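Local coordinates for putative carbohydrate binding protein (Pseudomonas aeruginosa, PDB 3QEC), which probably binds carbohydrate, with heparin and suramin as ligands, and may take part in carbohydrate transport and biofilm formation, at residues A[102-106]-A[107-111]. Numbering follows the deposited sequence.
Sequences DHIPN and GTYYI
Tyr109 reaches back across the turn at 105-106 to Pro105, four residues earlier, in a local side-chain-to-backbone contact across the short connection between two beta-sheets. The phenol OH of this buried tyrosine donates a hydrogen bond to Pro105 O at 2.7 Å from it. It comes in above the carbonyl plane, with a C=O...OH angle of 111°, so the bond runs well off the lone pairs, although the carbonyl oxygen itself lies at the edge of the ring and in its plane. With Tyr109 CG anti to its carbonyl carbon (chi1 -58°), the ring extends from the strand toward the turn. The pyrrolidine ring of Pro105 crosses the tyrosine side chain at about a right angle, and its CD sits 3.2 Å from Tyr109 OH. Ile104 adds its CG2 branch, anti to the backbone N, which packs obliquely against the phenol end, 3.9 Å from Tyr109 CZ. This is a beta-arch: strand 98-104, paired with 24-33 in a mixed sheet, hands the chain over to strand 107-120 of an antiparallel sheet. Just before the crossing, His103 and Ile104 form a G1 beta bulge opposite Gly24. There His103 ND1 donates to Asp102 OD1 on the anti side of the carboxylate, with 2.9 Å between the two atoms. On the far side of the turn, Gly107 starts strand 107-120 with backbone angles open to glycine. Leu49 of strand 46-51 touches both Ile104 and Tyr109, and Val136 of strand 125-138 packs on Tyr109 as well.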
ATOM      1  N   ASP A 102      12.634   7.316   4.704  1.00 59.12           N
ATOM      2  CA  ASP A 102      14.074   7.493   4.840  1.00 59.54           C
ATOM      3  C   ASP A 102      14.702   6.199   5.383  1.00 62.89           C
ATOM      4  O   ASP A 102      13.985   5.352   5.928  1.00 61.75           O
ATOM      5  CB  ASP A 102      14.392   8.712   5.730  1.00 63.86           C
ATOM      6  CG  ASP A 102      13.846   8.633   7.138  1.00 84.08           C
ATOM      7  OD1 ASP A 102      14.483   7.949   7.989  1.00 86.14           O
ATOM      8  OD2 ASP A 102      12.782   9.248   7.398  1.00 92.23           O
ATOM      9  N   HIS A 103      16.035   6.039   5.211  1.00 59.08           N
ATOM     10  CA  HIS A 103      16.821   4.877   5.656  1.00 57.27           C
ATOM     11  C   HIS A 103      16.213   3.534   5.178  1.00 60.37           C
ATOM     12  O   HIS A 103      16.154   2.562   5.936  1.00 60.88           O
ATOM     13  CB  HIS A 103      17.018   4.904   7.180  1.00 58.07           C
ATOM     14  CG  HIS A 103      17.834   6.076   7.628  1.00 62.52           C
ATOM     15  ND1 HIS A 103      17.240   7.212   8.153  1.00 65.26           N
ATOM     16  CD2 HIS A 103      19.164   6.292   7.519  1.00 64.11           C
ATOM     17  CE1 HIS A 103      18.227   8.060   8.386  1.00 65.43           C
ATOM     18  NE2 HIS A 103      19.403   7.553   8.015  1.00 65.49           N
ATOM     19  N   ILE A 104      15.808   3.479   3.898  1.00 55.09           N
ATOM     20  CA  ILE A 104      15.226   2.281   3.307  1.00 52.96           C
ATOM     21  C   ILE A 104      16.339   1.313   2.852  1.00 57.12           C
ATOM     22  O   ILE A 104      17.169   1.661   1.997  1.00 56.78           O
ATOM     23  CB  ILE A 104      14.213   2.610   2.155  1.00 54.88           C
ATOM     24  CG1 ILE A 104      13.015   3.442   2.658  1.00 54.63           C
ATOM     25  CG2 ILE A 104      13.725   1.347   1.401  1.00 54.27           C
ATOM     26  CD1 ILE A 104      12.405   3.002   4.026  1.00 55.93           C
ATOM     27  N   PRO A 105      16.315   0.064   3.378  1.00 53.53           N
ATOM     28  CA  PRO A 105      17.306  -0.939   2.961  1.00 52.42           C
ATOM     29  C   PRO A 105      17.165  -1.390   1.512  1.00 56.92           C
ATOM     30  O   PRO A 105      16.104  -1.252   0.902  1.00 57.11           O
ATOM     31  CB  PRO A 105      16.993  -2.132   3.880  1.00 52.95           C
ATOM     32  CG  PRO A 105      16.286  -1.554   5.036  1.00 57.73           C
ATOM     33  CD  PRO A 105      15.435  -0.487   4.426  1.00 54.29           C
ATOM     34  N   ASN A 106      18.245  -1.958   0.977  1.00 53.78           N
ATOM     35  CA  ASN A 106      18.286  -2.608  -0.326  1.00 53.29           C
ATOM     36  C   ASN A 106      17.319  -3.783  -0.267  1.00 58.08           C
ATOM     37  O   ASN A 106      17.325  -4.520   0.723  1.00 58.74           O
ATOM     38  CB  ASN A 106      19.716  -3.078  -0.595  1.00 52.20           C
ATOM     39  CG  ASN A 106      19.952  -3.799  -1.894  1.00 61.11           C
ATOM     40  OD1 ASN A 106      20.618  -3.292  -2.790  1.00 59.01           O
ATOM     41  ND2 ASN A 106      19.548  -5.045  -1.972  1.00 45.75           N
ATOM     42  N   GLY A 107      16.474  -3.922  -1.285  1.00 53.56           N
ATOM     43  CA  GLY A 107      15.496  -4.997  -1.329  1.00 51.60           C
ATOM     44  C   GLY A 107      14.292  -4.711  -2.186  1.00 54.51           C
ATOM     45  O   GLY A 107      14.261  -3.707  -2.895  1.00 54.55           O
ATOM     46  N   THR A 108      13.300  -5.618  -2.146  1.00 52.36           N
ATOM     47  CA  THR A 108      12.071  -5.503  -2.939  1.00 53.19           C
ATOM     48  C   THR A 108      10.895  -5.376  -1.986  1.00 55.94           C
ATOM     49  O   THR A 108      10.811  -6.115  -1.006  1.00 55.07           O
ATOM     50  CB  THR A 108      11.939  -6.648  -3.947  1.00 60.93           C
ATOM     51  OG1 THR A 108      13.218  -6.827  -4.586  1.00 65.11           O
ATOM     52  CG2 THR A 108      10.871  -6.347  -5.020  1.00 55.16           C
ATOM     53  N   TYR A 109      10.014  -4.404  -2.257  1.00 51.43           N
ATOM     54  CA  TYR A 109       8.915  -4.063  -1.358  1.00 51.03           C
ATOM     55  C   TYR A 109       7.567  -3.929  -2.017  1.00 56.17           C
ATOM     56  O   TYR A 109       7.468  -3.691  -3.227  1.00 57.38           O
ATOM     57  CB  TYR A 109       9.206  -2.682  -0.702  1.00 52.11           C
ATOM     58  CG  TYR A 109      10.501  -2.593   0.078  1.00 52.30           C
ATOM     59  CD1 TYR A 109      11.705  -2.317  -0.561  1.00 53.74           C
ATOM     60  CD2 TYR A 109      10.516  -2.742   1.464  1.00 52.51           C
ATOM     61  CE1 TYR A 109      12.899  -2.249   0.150  1.00 54.07           C
ATOM     62  CE2 TYR A 109      11.704  -2.668   2.186  1.00 52.53           C
ATOM     63  CZ  TYR A 109      12.894  -2.437   1.522  1.00 58.20           C
ATOM     64  OH  TYR A 109      14.066  -2.369   2.221  1.00 59.82           O
ATOM     65  N   TYR A 110       6.522  -4.010  -1.182  1.00 52.77           N
ATOM     66  CA  TYR A 110       5.145  -3.647  -1.490  1.00 52.54           C
ATOM     67  C   TYR A 110       4.942  -2.301  -0.854  1.00 56.65           C
ATOM     68  O   TYR A 110       5.285  -2.127   0.319  1.00 56.78           O
ATOM     69  CB  TYR A 110       4.091  -4.662  -0.973  1.00 53.58           C
ATOM     70  CG  TYR A 110       3.953  -5.904  -1.823  1.00 55.19           C
ATOM     71  CD1 TYR A 110       3.556  -5.825  -3.156  1.00 57.16           C
ATOM     72  CD2 TYR A 110       4.223  -7.165  -1.298  1.00 55.31           C
ATOM     73  CE1 TYR A 110       3.474  -6.965  -3.953  1.00 57.35           C
ATOM     74  CE2 TYR A 110       4.170  -8.308  -2.095  1.00 55.24           C
ATOM     75  CZ  TYR A 110       3.771  -8.207  -3.413  1.00 60.14           C
ATOM     76  OH  TYR A 110       3.689  -9.342  -4.185  1.00 62.58           O
ATOM     77  N   ILE A 111       4.473  -1.328  -1.627  1.00 53.11           N
ATOM     78  CA  ILE A 111       4.131   0.008  -1.120  1.00 52.37           C
ATOM     79  C   ILE A 111       2.591   0.067  -1.292  1.00 56.74           C
ATOM     80  O   ILE A 111       2.085  -0.226  -2.380  1.00 58.00           O
ATOM     81  CB  ILE A 111       4.970   1.141  -1.766  1.00 54.33           C
ATOM     82  CG1 ILE A 111       4.770   2.495  -1.039  1.00 54.66           C
ATOM     83  CG2 ILE A 111       4.822   1.216  -3.310  1.00 54.37           C
ATOM     84  CD1 ILE A 111       5.875   3.533  -1.356  1.00 54.78           C
TER